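Local coordinates for protein putative Glycosidase (Bacteroides thetaiotaomicron, PDB 3R67) that is a putative glycosidase with the all-beta architecture of its clan, probably folded as a five-bladed beta-propeller, at residues 207-212 / 231-236; 10-15 / 284-289; 25-30 / 95-100; 79-84 / 113-118. All blocks are in the same frame, centred on the assembly; numbering follows the deposited sequence.

The four contacts fall into two pairs. Interactions 1 and 2 both reach the sheet that includes strands 210-214 and 282-289, and they touch through Ile-234, which packs on Ala-287 and Phe-289. Interactions 3 and 4 share the four-stranded sheet holding neighbouring strands 82-89 and 96-97, with centres about 19 Å apart. Interaction 4 is the buried one and relies mainly on backbone carbonyls and a threonine hydroxyl; the others are partly buried. Interaction 1 combines aliphatic packing with backbone bonds and a lysine over a ring, interaction 2 uses tryptophan packing and a glutamine amide, and interaction 3 has an arginine and waters bridging a loop to a short strand.

Interaction 1: 207-212 / 231-236; sequences KFVNVA and LKVITP. With EDO (1,2-ethanediol), chain F.
Val-209 and Ile-234 lie side by side at the apolar centre, their side chains pointing the same way, with Val-209 CG2 3.8 Å from Ile-234 CB. The other branch of Val-209, held anti to the backbone N (chi1 178°), leads instead to Val-233, where CG1 of Val-209 and CG2 of Val-233 are 3.9 Å apart. Val-211 extends the patch, crossing Val-233 at about a right angle. Beta-branched residues suit this place because each can offer separate methyl groups to separate neighbours, and Tyr-203 and Phe-289 pack against the same cluster.

Farther out, Lys-232 lays its extended chain over one face of Phe-208. Its CE stands 3.7 Å from the ring centroid in a CH-pi contact only 9° off the normal, while NZ makes an off-centre cation-pi contact at 4.5 Å from that centroid. Lysine serves both needs here: aliphatic carbons for the ring and an ammonium for the solvent-exposed side.

Two backbone bonds tie the segments, Val-209 N to Ile-234 O at 2.8 Å and Val-233 N to Val-209 O at 2.9 Å. Asn-210 ND2 adds a nearly straight bond (172°) to a lone pair of Leu-231 O at 2.7 Å. It also donates to Met-223 O, and OD1 accepts from Trp-204 NE1, which fixes the rotation of the buried amide. At the edge, Thr-235 OG1 shares a hydrogen bond with a 1,2-ethanediol, probably from the crystallisation liquor. Loop 231-236 thus runs roughly antiparallel to the residues leading into strand 210-214, within a sheet of the probable five-bladed beta-propeller.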
loop_
_atom_site.group_PDB
_atom_site.type_symbol
_atom_site.label_atom_id
_atom_site.label_comp_id
_atom_site.label_asym_id
_atom_site.label_seq_id
_atom_site.Cartn_x
_atom_site.Cartn_y
_atom_site.Cartn_z
ATOM N N LYS A 207 -11.404 5.501 4.406
ATOM C CA LYS A 207 -12.348 5.913 5.448
ATOM C C LYS A 207 -13.000 4.715 6.154
ATOM O O LYS A 207 -13.596 4.895 7.206
ATOM C CB LYS A 207 -13.466 6.817 4.877
ATOM C CG LYS A 207 -13.178 8.314 4.876
ATOM C CD LYS A 207 -12.278 8.750 3.723
ATOM C CE LYS A 207 -12.016 10.240 3.736
ATOM N NZ LYS A 207 -11.244 10.668 2.541
ATOM N N PHE A 208 -12.955 3.535 5.542
ATOM C CA PHE A 208 -13.507 2.264 6.032
ATOM C C PHE A 208 -12.969 1.175 5.147
ATOM O O PHE A 208 -12.459 1.480 4.075
ATOM C CB PHE A 208 -15.064 2.254 6.082
ATOM C CG PHE A 208 -15.709 2.616 4.766
ATOM C CD1 PHE A 208 -15.910 1.653 3.782
ATOM C CD2 PHE A 208 -16.112 3.921 4.509
ATOM C CE1 PHE A 208 -16.473 1.993 2.555
ATOM C CE2 PHE A 208 -16.678 4.266 3.277
ATOM C CZ PHE A 208 -16.860 3.301 2.310
ATOM N N VAL A 209 -13.104 -0.086 5.557
ATOM C CA VAL A 209 -12.593 -1.198 4.764
ATOM C C VAL A 209 -13.784 -1.952 4.178
ATOM O O VAL A 209 -14.688 -2.371 4.900
ATOM C CB VAL A 209 -11.652 -2.128 5.579
ATOM C CG1 VAL A 209 -11.167 -3.296 4.739
ATOM C CG2 VAL A 209 -10.465 -1.358 6.154
ATOM N N ASN A 210 -13.769 -2.101 2.853
ATOM C CA ASN A 210 -14.744 -2.893 2.113
ATOM C C ASN A 210 -14.029 -4.142 1.603
ATOM O O ASN A 210 -12.801 -4.168 1.569
ATOM C CB ASN A 210 -15.388 -2.062 0.968
ATOM C CG ASN A 210 -16.337 -2.822 0.055
ATOM O OD1 ASN A 210 -16.060 -3.035 -1.119
ATOM N ND2 ASN A 210 -17.420 -3.339 0.589
ATOM N N VAL A 211 -14.783 -5.180 1.236
ATOM C CA VAL A 211 -14.222 -6.401 0.660
ATOM C C VAL A 211 -14.740 -6.504 -0.765
ATOM O O VAL A 211 -15.936 -6.335 -1.004
ATOM C CB VAL A 211 -14.515 -7.680 1.495
ATOM C CG1 VAL A 211 -14.002 -8.940 0.789
ATOM C CG2 VAL A 211 -13.929 -7.570 2.904
ATOM N N ALA A 212 -13.828 -6.708 -1.718
ATOM C CA ALA A 212 -14.175 -6.877 -3.126
ATOM C C ALA A 212 -13.688 -8.229 -3.611
ATOM O O ALA A 212 -12.720 -8.762 -3.055
ATOM C CB ALA A 212 -13.581 -5.752 -3.962
ATOM N N LEU A 231 -20.325 -2.902 1.959
ATOM C CA LEU A 231 -20.147 -3.679 3.172
ATOM C C LEU A 231 -18.907 -3.132 3.890
ATOM O O LEU A 231 -17.845 -3.027 3.267
ATOM C CB LEU A 231 -20.023 -5.168 2.821
ATOM C CG LEU A 231 -19.864 -6.137 3.970
ATOM C CD1 LEU A 231 -21.140 -6.218 4.800
ATOM C CD2 LEU A 231 -19.522 -7.515 3.448
ATOM N N LYS A 232 -19.058 -2.688 5.138
ATOM C CA LYS A 232 -17.963 -2.118 5.921
ATOM C C LYS A 232 -17.515 -3.139 6.981
ATOM O O LYS A 232 -18.203 -3.332 7.984
ATOM C CB LYS A 232 -18.409 -0.790 6.553
ATOM C CG LYS A 232 -18.812 0.273 5.545
ATOM C CD LYS A 232 -19.240 1.548 6.245
ATOM C CE LYS A 232 -19.551 2.655 5.268
ATOM N NZ LYS A 232 -19.897 3.913 5.982
ATOM N N VAL A 233 -16.400 -3.825 6.745
ATOM C CA VAL A 233 -15.952 -4.885 7.651
ATOM C C VAL A 233 -15.073 -4.291 8.779
ATOM O O VAL A 233 -14.932 -4.909 9.832
ATOM C CB VAL A 233 -15.219 -6.031 6.907
ATOM C CG1 VAL A 233 -16.160 -6.706 5.923
ATOM C CG2 VAL A 233 -13.934 -5.568 6.206
ATOM N N ILE A 234 -14.517 -3.095 8.560
ATOM C CA ILE A 234 -13.710 -2.321 9.517
ATOM C C ILE A 234 -14.064 -0.866 9.326
ATOM O O ILE A 234 -14.083 -0.378 8.193
ATOM C CB ILE A 234 -12.174 -2.586 9.354
ATOM C CG1 ILE A 234 -11.762 -3.923 9.956
ATOM C CG2 ILE A 234 -11.320 -1.493 9.985
ATOM C CD1 ILE A 234 -10.317 -4.276 9.588
ATOM N N THR A 235 -14.361 -0.178 10.423
ATOM C CA THR A 235 -14.650 1.252 10.413
ATOM C C THR A 235 -13.817 1.924 11.497
ATOM O O THR A 235 -13.475 1.265 12.484
ATOM C CB THR A 235 -16.174 1.554 10.586
ATOM O OG1 THR A 235 -16.636 1.003 11.811
ATOM C CG2 THR A 235 -17.027 1.032 9.433
ATOM N N PRO A 236 -13.509 3.238 11.370
ATOM C CA PRO A 236 -12.772 3.931 12.440
ATOM C C PRO A 236 -13.480 3.825 13.798
ATOM O O PRO A 236 -14.718 3.755 13.869
ATOM C CB PRO A 236 -12.742 5.381 11.952
ATOM C CG PRO A 236 -12.815 5.264 10.453
ATOM C CD PRO A 236 -13.816 4.165 10.259
HETATM C C1 EDO F . -15.711 -2.572 12.606
HETATM O O1 EDO F . -15.462 -1.400 13.412
HETATM C C2 EDO F . -17.189 -2.846 12.321
HETATM O O2 EDO F . -17.786 -1.795 11.537
#

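Interaction 2: 10-15 / 284-289; sequences PDWAWA and AGQALF
Pro-10 to Ala-13 form a type I turn, closed by Ala-13 N to Pro-10 O with Trp-12 at its third position, and the turn meets strand 284-289 without backbone pairing: the nearest CA atoms, those of Ala-13 and Gln-286, are 6.9 Å apart. Within the probable beta-propeller fold this joins the N-terminal loop to a strand late in the chain, through a side-chain amide on the backbone of Trp-14 and through Leu-288 on Trp-12.

Gln-286 extends its amide from the strand and treats the backbone of Trp-14 much as another strand would. OE1 accepts from Trp-14 N at 3.0 Å, in the carbonyl plane on a lone pair, and NE2 donates to Trp-14 O at 2.8 Å, approaching from well above that carbonyl's plane. Glutamine suits the place because one flat group supplies both an acceptor and a donor, and the paired bonds fix which way round the amide lies.

Leu-288 packs over one face of the Trp-12 indole, with CB 3.9 Å from the centroid of the six-membered ring and CD2 3.7 Å from CG. Ala-13 CB lies toward the rim of the opposite face. The indole NE1 donates to Asp-299 OD2, and Trp-12 CH2 reaches Gln-286 O, 3.5 Å away at the ring's edge.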
loop_
_atom_site.group_PDB
_atom_site.type_symbol
_atom_site.label_atom_id
_atom_site.label_comp_id
_atom_site.label_asym_id
_atom_site.label_seq_id
_atom_site.Cartn_x
_atom_site.Cartn_y
_atom_site.Cartn_z
ATOM N N PRO A 10 -2.373 -10.034 21.220
ATOM C CA PRO A 10 -2.781 -11.449 21.073
ATOM C C PRO A 10 -1.790 -12.211 20.189
ATOM O O PRO A 10 -1.163 -11.610 19.327
ATOM C CB PRO A 10 -4.176 -11.367 20.447
ATOM C CG PRO A 10 -4.301 -9.974 19.940
ATOM C CD PRO A 10 -3.425 -9.114 20.754
ATOM N N ASP A 11 -1.608 -13.509 20.434
ATOM C CA ASP A 11 -0.603 -14.331 19.762
ATOM C C ASP A 11 -0.863 -14.462 18.240
ATOM O O ASP A 11 0.074 -14.834 17.529
ATOM C CB ASP A 11 -0.515 -15.735 20.386
ATOM C CG ASP A 11 -1.743 -16.583 20.168
ATOM O OD1 ASP A 11 -2.820 -16.217 20.696
ATOM O OD2 ASP A 11 -1.639 -17.601 19.448
ATOM N N TRP A 12 -2.078 -14.123 17.725
ATOM C CA TRP A 12 -2.332 -14.158 16.267
ATOM C C TRP A 12 -1.619 -12.987 15.533
ATOM O O TRP A 12 -1.438 -13.039 14.312
ATOM C CB TRP A 12 -3.840 -14.123 15.938
ATOM C CG TRP A 12 -4.607 -12.933 16.458
ATOM C CD1 TRP A 12 -5.395 -12.902 17.562
ATOM C CD2 TRP A 12 -4.707 -11.628 15.862
ATOM N NE1 TRP A 12 -5.994 -11.672 17.685
ATOM C CE2 TRP A 12 -5.557 -10.858 16.679
ATOM C CE3 TRP A 12 -4.154 -11.029 14.719
ATOM C CZ2 TRP A 12 -5.848 -9.512 16.406
ATOM C CZ3 TRP A 12 -4.428 -9.692 14.467
ATOM C CH2 TRP A 12 -5.278 -8.955 15.293
ATOM N N ALA A 13 -1.277 -11.917 16.269
ATOM C CA ALA A 13 -0.673 -10.705 15.709
ATOM C C ALA A 13 0.806 -10.864 15.473
ATOM O O ALA A 13 1.509 -11.503 16.253
ATOM C CB ALA A 13 -0.902 -9.532 16.655
ATOM N N TRP A 14 1.281 -10.247 14.407
ATOM C CA TRP A 14 2.709 -10.134 14.043
ATOM C C TRP A 14 3.188 -8.778 14.527
ATOM O O TRP A 14 3.234 -7.826 13.750
ATOM C CB TRP A 14 2.908 -10.322 12.532
ATOM C CG TRP A 14 2.544 -11.663 11.976
ATOM C CD1 TRP A 14 1.996 -12.725 12.639
ATOM C CD2 TRP A 14 2.697 -12.075 10.617
ATOM N NE1 TRP A 14 1.812 -13.779 11.777
ATOM C CE2 TRP A 14 2.231 -13.409 10.527
ATOM C CE3 TRP A 14 3.176 -11.440 9.459
ATOM C CZ2 TRP A 14 2.269 -14.138 9.331
ATOM C CZ3 TRP A 14 3.181 -12.153 8.269
ATOM C CH2 TRP A 14 2.718 -13.483 8.212
ATOM N N ALA A 15 3.384 -8.664 15.831
ATOM C CA ALA A 15 3.693 -7.402 16.491
ATOM C C ALA A 15 5.191 -7.075 16.524
ATOM O O ALA A 15 5.552 -5.902 16.447
ATOM C CB ALA A 15 3.178 -7.449 17.912
ATOM N N ALA A 284 0.199 1.888 12.744
ATOM C CA ALA A 284 -0.237 0.660 12.088
ATOM C C ALA A 284 -0.953 -0.297 13.042
ATOM O O ALA A 284 -0.520 -0.506 14.172
ATOM C CB ALA A 284 0.958 -0.046 11.463
ATOM N N GLY A 285 -2.038 -0.889 12.545
ATOM C CA GLY A 285 -2.842 -1.858 13.287
ATOM C C GLY A 285 -2.967 -3.175 12.551
ATOM O O GLY A 285 -2.410 -3.347 11.463
ATOM N N GLN A 286 -3.668 -4.129 13.155
ATOM C CA GLN A 286 -3.906 -5.446 12.558
ATOM C C GLN A 286 -5.288 -5.954 12.903
ATOM O O GLN A 286 -5.778 -5.746 14.017
ATOM C CB GLN A 286 -2.857 -6.489 12.996
ATOM C CG GLN A 286 -1.426 -6.150 12.588
ATOM C CD GLN A 286 -0.409 -7.140 13.027
ATOM O OE1 GLN A 286 -0.717 -8.273 13.410
ATOM N NE2 GLN A 286 0.842 -6.741 12.930
ATOM N N ALA A 287 -5.886 -6.663 11.951
ATOM C CA ALA A 287 -7.187 -7.301 12.073
ATOM C C ALA A 287 -7.106 -8.737 11.588
ATOM O O ALA A 287 -6.345 -9.026 10.655
ATOM C CB ALA A 287 -8.216 -6.523 11.275
ATOM N N LEU A 288 -7.876 -9.634 12.221
ATOM C CA LEU A 288 -7.895 -11.054 11.883
ATOM C C LEU A 288 -9.274 -11.440 11.364
ATOM O O LEU A 288 -10.279 -11.199 12.030
ATOM C CB LEU A 288 -7.508 -11.916 13.093
ATOM C CG LEU A 288 -7.260 -13.400 12.830
ATOM C CD1 LEU A 288 -5.934 -13.621 12.093
ATOM C CD2 LEU A 288 -7.253 -14.171 14.137
ATOM N N PHE A 289 -9.316 -11.991 10.145
ATOM C CA PHE A 289 -10.565 -12.390 9.517
ATOM C C PHE A 289 -10.624 -13.891 9.361
ATOM O O PHE A 289 -9.585 -14.560 9.371
ATOM C CB PHE A 289 -10.743 -11.707 8.158
ATOM C CG PHE A 289 -10.936 -10.218 8.243
ATOM C CD1 PHE A 289 -12.213 -9.673 8.354
ATOM C CD2 PHE A 289 -9.848 -9.350 8.167
ATOM C CE1 PHE A 289 -12.395 -8.293 8.412
ATOM C CE2 PHE A 289 -10.037 -7.975 8.234
ATOM C CZ PHE A 289 -11.310 -7.458 8.379
#

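Interaction 3: 25-30 / 95-100; sequences PIVSPD and FNRMTV
Ile-26 to Asp-30 meet Phe-95 and Arg-97 in a partly buried contact of mixed chemistry, where a loop near the start of the chain passes the edge strand 96-97 of a four-stranded antiparallel sheet. Its apolar end is Ile-26 on Phe-95: CD1 sits over one face of the ring, offset toward the rim, 3.6 Å from CE1. A water links the same pair, donating to Ile-26 O and accepting from Phe-95 N.

Arg-97 forms the polar end. Val-27 CG1 covers the centre of one face of its guanidinium, 3.7 Å from CZ, so a methyl supports the flat group. NH2 and NH1 both approach Ser-28 O, at 2.8 and 3.1 Å, in weak, bent bonds, and a second water joins NH1 to Pro-29 O. Arginine suits this place because its chain, bent at chi3 (66°), turns a group with several donors toward the carbonyls of Ser-28 and Pro-29. The stronger partners lie beyond: NH2 makes a salt bridge to Glu-47, and NE bonds Tyr-67 OH.

Ile-26 and Val-27 form a classic beta bulge opposite Val-346, which places the loop between strand 345-351 and the sheet of strands 62-70, 82-89 and 96-97 in the probable beta-propeller.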
loop_
_atom_site.group_PDB
_atom_site.type_symbol
_atom_site.label_atom_id
_atom_site.label_comp_id
_atom_site.label_asym_id
_atom_site.label_seq_id
_atom_site.Cartn_x
_atom_site.Cartn_y
_atom_site.Cartn_z
ATOM N N PRO A 25 16.807 5.474 6.281
ATOM C CA PRO A 25 15.874 5.131 5.176
ATOM C C PRO A 25 16.542 4.293 4.104
ATOM O O PRO A 25 17.716 4.451 3.809
ATOM C CB PRO A 25 15.466 6.500 4.619
ATOM C CG PRO A 25 16.618 7.402 4.928
ATOM C CD PRO A 25 17.241 6.887 6.209
ATOM N N ILE A 26 15.784 3.387 3.530
ATOM C CA ILE A 26 16.289 2.573 2.438
ATOM C C ILE A 26 16.166 3.372 1.103
ATOM O O ILE A 26 16.929 3.109 0.188
ATOM C CB ILE A 26 15.596 1.186 2.355
ATOM C CG1 ILE A 26 14.079 1.284 2.074
ATOM C CG2 ILE A 26 15.867 0.386 3.630
ATOM C CD1 ILE A 26 13.475 0.064 1.427
ATOM N N VAL A 27 15.214 4.318 0.989
ATOM C CA VAL A 27 15.002 5.160 -0.199
ATOM C C VAL A 27 14.761 6.590 0.276
ATOM O O VAL A 27 13.945 6.825 1.167
ATOM C CB VAL A 27 13.858 4.681 -1.159
ATOM C CG1 VAL A 27 13.831 5.522 -2.444
ATOM C CG2 VAL A 27 14.003 3.208 -1.527
ATOM N N SER A 28 15.468 7.531 -0.327
ATOM C CA SER A 28 15.424 8.975 -0.057
ATOM C C SER A 28 15.339 9.733 -1.367
ATOM O O SER A 28 15.726 9.161 -2.374
ATOM C CB SER A 28 16.658 9.422 0.741
ATOM O OG SER A 28 16.774 8.762 1.986
ATOM N N PRO A 29 14.855 11.007 -1.411
ATOM C CA PRO A 29 14.839 11.731 -2.686
ATOM C C PRO A 29 16.247 11.908 -3.286
ATOM O O PRO A 29 17.237 12.037 -2.562
ATOM C CB PRO A 29 14.237 13.097 -2.324
ATOM C CG PRO A 29 13.647 12.941 -1.033
ATOM C CD PRO A 29 14.345 11.851 -0.317
ATOM N N ASP A 30 16.324 11.864 -4.615
ATOM C CA ASP A 30 17.538 12.085 -5.380
ATOM C C ASP A 30 17.249 13.212 -6.362
ATOM O O ASP A 30 16.403 13.055 -7.246
ATOM C CB ASP A 30 18.017 10.793 -6.075
ATOM C CG ASP A 30 19.428 10.852 -6.645
ATOM O OD1 ASP A 30 19.870 11.959 -7.037
ATOM O OD2 ASP A 30 20.070 9.774 -6.764
ATOM N N PHE A 95 19.532 -1.590 -0.596
ATOM C CA PHE A 95 18.915 -1.440 -1.900
ATOM C C PHE A 95 19.713 -0.615 -2.871
ATOM O O PHE A 95 20.372 0.352 -2.484
ATOM C CB PHE A 95 17.546 -0.747 -1.714
ATOM C CG PHE A 95 16.484 -1.682 -1.192
ATOM C CD1 PHE A 95 16.398 -1.978 0.170
ATOM C CD2 PHE A 95 15.582 -2.284 -2.061
ATOM C CE1 PHE A 95 15.441 -2.883 0.644
ATOM C CE2 PHE A 95 14.623 -3.180 -1.584
ATOM C CZ PHE A 95 14.555 -3.472 -0.235
ATOM N N ASN A 96 19.623 -1.006 -4.157
ATOM C CA ASN A 96 20.129 -0.277 -5.323
ATOM C C ASN A 96 18.927 0.257 -6.060
ATOM O O ASN A 96 17.825 -0.248 -5.847
ATOM C CB ASN A 96 21.038 -1.103 -6.209
ATOM C CG ASN A 96 22.401 -1.307 -5.611
ATOM O OD1 ASN A 96 23.155 -0.351 -5.373
ATOM N ND2 ASN A 96 22.769 -2.556 -5.410
ATOM N N ARG A 97 19.095 1.300 -6.866
ATOM C CA ARG A 97 17.953 1.945 -7.510
ATOM C C ARG A 97 18.183 2.244 -8.977
ATOM O O ARG A 97 19.285 2.615 -9.391
ATOM C CB ARG A 97 17.656 3.278 -6.794
ATOM C CG ARG A 97 17.105 3.134 -5.371
ATOM C CD ARG A 97 17.419 4.338 -4.489
ATOM N NE ARG A 97 16.757 5.563 -4.928
ATOM C CZ ARG A 97 16.861 6.723 -4.295
ATOM N NH1 ARG A 97 17.636 6.835 -3.226
ATOM N NH2 ARG A 97 16.208 7.786 -4.739
HETATM N N MSE A 98 17.101 2.141 -9.755
HETATM C CA MSE A 98 17.088 2.587 -11.141
HETATM C C MSE A 98 17.016 4.107 -11.131
HETATM O O MSE A 98 16.485 4.688 -10.172
HETATM C CB MSE A 98 15.948 1.944 -11.934
HETATM C CG MSE A 98 16.236 0.470 -12.248
HETATM SE SE MSE A 98 14.828 -0.399 -13.267
HETATM C CE MSE A 98 14.789 0.784 -14.845
ATOM N N THR A 99 17.600 4.762 -12.156
ATOM C CA THR A 99 17.682 6.225 -12.217
ATOM C C THR A 99 16.488 6.798 -12.982
ATOM O O THR A 99 16.375 8.023 -13.103
ATOM C CB THR A 99 19.005 6.656 -12.845
ATOM O OG1 THR A 99 19.137 6.055 -14.133
ATOM C CG2 THR A 99 20.202 6.289 -11.978
ATOM N N VAL A 100 15.563 5.929 -13.429
ATOM C CA VAL A 100 14.348 6.348 -14.128
ATOM C C VAL A 100 13.130 5.631 -13.491
ATOM O O VAL A 100 13.299 4.519 -12.950
ATOM C CB VAL A 100 14.433 6.095 -15.662
ATOM C CG1 VAL A 100 15.408 7.066 -16.323
ATOM C CG2 VAL A 100 14.775 4.637 -16.001
HETATM O O HOH W 1 19.251 1.296 0.723
HETATM O O HOH W 2 18.914 9.398 -2.371
#

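Interaction 4: 79-84 / 113-118; sequences SRTSRL and LEWPGG
Gly-117 O has three neighbours: Ser-82 N donates a hydrogen bond to it at 2.8 Å, a water 2.7 Å away probably donates as well, and Thr-81 CA brings a weak CA-H contact. Ser-82 N arrives from above the carbonyl plane. The same water also hydrogen-bonds Ser-82 OG, whose second partner is Arg-68 NE.

The carbonyl one residue earlier, Pro-116 O, takes the hydroxyl of Thr-81 at 2.6 Å from OG1, nearly along its C=O axis. Thr-81 holds OG1 beside its own backbone N (chi1 -61°), which leaves CG2 to turn toward Trp-115, 4.0 Å from CZ3. Threonine thus serves a carbonyl and a ring at once.

Ser-82 and Gly-118 form a single beta bridge that joins the start of strand 82-89 to the start of strand 118-126. The bridge connects two four-stranded antiparallel sheets, probably consecutive blades of the beta-propeller. Gly-118 suits the bridge because it has a positive phi (89°) and no beta carbon, letting Ser-82 O come within 3.3 Å of its CA. Its N bonds Glu-114 O, tying the bend to helix 111-114.

Thr-81 CG2 also lies over the guanidinium of Arg-83, which forms a salt bridge to Asp-71. Pro-116, after a cis peptide bond, places CB 3.7 Å above the Trp-115 ring.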
loop_
_atom_site.group_PDB
_atom_site.type_symbol
_atom_site.label_atom_id
_atom_site.label_comp_id
_atom_site.label_asym_id
_atom_site.label_seq_id
_atom_site.Cartn_x
_atom_site.Cartn_y
_atom_site.Cartn_z
ATOM N N SER A 79 1.231 21.307 -5.481
ATOM C CA SER A 79 0.973 19.925 -5.916
ATOM C C SER A 79 1.962 19.479 -6.979
ATOM O O SER A 79 2.349 20.270 -7.838
ATOM C CB SER A 79 -0.446 19.778 -6.452
ATOM O OG SER A 79 -1.390 19.853 -5.399
ATOM N N ARG A 80 2.373 18.207 -6.889
ATOM C CA ARG A 80 3.393 17.526 -7.698
ATOM C C ARG A 80 2.803 16.234 -8.360
ATOM O O ARG A 80 1.624 15.947 -8.174
ATOM C CB ARG A 80 4.593 17.203 -6.767
ATOM C CG ARG A 80 5.223 18.476 -6.129
ATOM C CD ARG A 80 6.148 18.198 -4.944
ATOM N NE ARG A 80 6.578 19.417 -4.236
ATOM C CZ ARG A 80 7.701 20.093 -4.473
ATOM N NH1 ARG A 80 8.555 19.673 -5.392
ATOM N NH2 ARG A 80 7.987 21.179 -3.776
ATOM N N THR A 81 3.605 15.500 -9.177
ATOM C CA THR A 81 3.220 14.272 -9.899
ATOM C C THR A 81 3.887 13.060 -9.248
ATOM O O THR A 81 5.087 13.092 -8.953
ATOM C CB THR A 81 3.605 14.392 -11.398
ATOM O OG1 THR A 81 2.909 15.499 -11.960
ATOM C CG2 THR A 81 3.264 13.142 -12.215
ATOM N N SER A 82 3.122 11.990 -9.048
ATOM C CA SER A 82 3.647 10.749 -8.498
ATOM C C SER A 82 3.963 9.755 -9.628
ATOM O O SER A 82 3.181 9.570 -10.552
ATOM C CB SER A 82 2.687 10.128 -7.490
ATOM O OG SER A 82 2.579 10.968 -6.354
ATOM N N ARG A 83 5.163 9.183 -9.553
ATOM C CA ARG A 83 5.746 8.169 -10.437
ATOM C C ARG A 83 6.375 7.106 -9.558
ATOM O O ARG A 83 6.688 7.414 -8.406
ATOM C CB ARG A 83 6.757 8.797 -11.406
ATOM C CG ARG A 83 6.126 9.861 -12.298
ATOM C CD ARG A 83 7.173 10.481 -13.185
ATOM N NE ARG A 83 6.616 11.550 -14.019
ATOM C CZ ARG A 83 6.586 12.824 -13.664
ATOM N NH1 ARG A 83 7.022 13.195 -12.468
ATOM N NH2 ARG A 83 6.103 13.735 -14.491
ATOM N N LEU A 84 6.547 5.872 -10.061
ATOM C CA LEU A 84 7.094 4.820 -9.215
ATOM C C LEU A 84 8.536 4.484 -9.593
ATOM O O LEU A 84 8.839 4.180 -10.746
ATOM C CB LEU A 84 6.248 3.554 -9.270
ATOM C CG LEU A 84 4.744 3.702 -8.985
ATOM C CD1 LEU A 84 4.062 2.343 -9.013
ATOM C CD2 LEU A 84 4.474 4.431 -7.645
ATOM N N LEU A 113 -7.389 10.070 -16.319
ATOM C CA LEU A 113 -7.532 9.659 -14.942
ATOM C C LEU A 113 -6.247 9.859 -14.152
ATOM O O LEU A 113 -6.331 9.998 -12.938
ATOM C CB LEU A 113 -7.949 8.173 -14.910
ATOM C CG LEU A 113 -9.163 7.800 -15.766
ATOM C CD1 LEU A 113 -9.473 6.324 -15.664
ATOM C CD2 LEU A 113 -10.399 8.630 -15.412
ATOM N N GLU A 114 -5.077 9.915 -14.822
ATOM C CA GLU A 114 -3.771 9.994 -14.152
ATOM C C GLU A 114 -3.051 11.352 -14.320
ATOM O O GLU A 114 -2.073 11.592 -13.613
ATOM C CB GLU A 114 -2.847 8.890 -14.689
ATOM C CG GLU A 114 -3.355 7.499 -14.349
ATOM C CD GLU A 114 -2.585 6.306 -14.884
ATOM O OE1 GLU A 114 -1.587 6.505 -15.606
ATOM O OE2 GLU A 114 -2.989 5.160 -14.590
ATOM N N TRP A 115 -3.518 12.232 -15.191
ATOM C CA TRP A 115 -2.800 13.495 -15.343
ATOM C C TRP A 115 -3.544 14.636 -14.607
ATOM O O TRP A 115 -4.766 14.742 -14.738
ATOM C CB TRP A 115 -2.590 13.846 -16.838
ATOM C CG TRP A 115 -1.592 14.949 -17.035
ATOM C CD1 TRP A 115 -1.861 16.238 -17.396
ATOM C CD2 TRP A 115 -0.197 14.916 -16.665
ATOM N NE1 TRP A 115 -0.712 16.996 -17.341
ATOM C CE2 TRP A 115 0.314 16.221 -16.849
ATOM C CE3 TRP A 115 0.644 13.937 -16.130
ATOM C CZ2 TRP A 115 1.656 16.543 -16.585
ATOM C CZ3 TRP A 115 1.957 14.260 -15.857
ATOM C CH2 TRP A 115 2.455 15.542 -16.085
ATOM N N PRO A 116 -2.841 15.475 -13.808
ATOM C CA PRO A 116 -1.380 15.531 -13.594
ATOM C C PRO A 116 -0.859 14.906 -12.288
ATOM O O PRO A 116 0.345 14.930 -12.074
ATOM C CB PRO A 116 -1.107 17.042 -13.544
ATOM C CG PRO A 116 -2.416 17.666 -13.036
ATOM C CD PRO A 116 -3.507 16.615 -13.152
ATOM N N GLY A 117 -1.724 14.349 -11.458
ATOM C CA GLY A 117 -1.335 13.785 -10.165
ATOM C C GLY A 117 -0.466 12.545 -10.200
ATOM O O GLY A 117 0.314 12.308 -9.270
ATOM N N GLY A 118 -0.619 11.752 -11.251
ATOM C CA GLY A 118 0.159 10.535 -11.424
ATOM C C GLY A 118 -0.416 9.269 -10.815
ATOM O O GLY A 118 -1.634 9.112 -10.670
HETATM O O HOH W 3 0.492 12.648 -6.562
#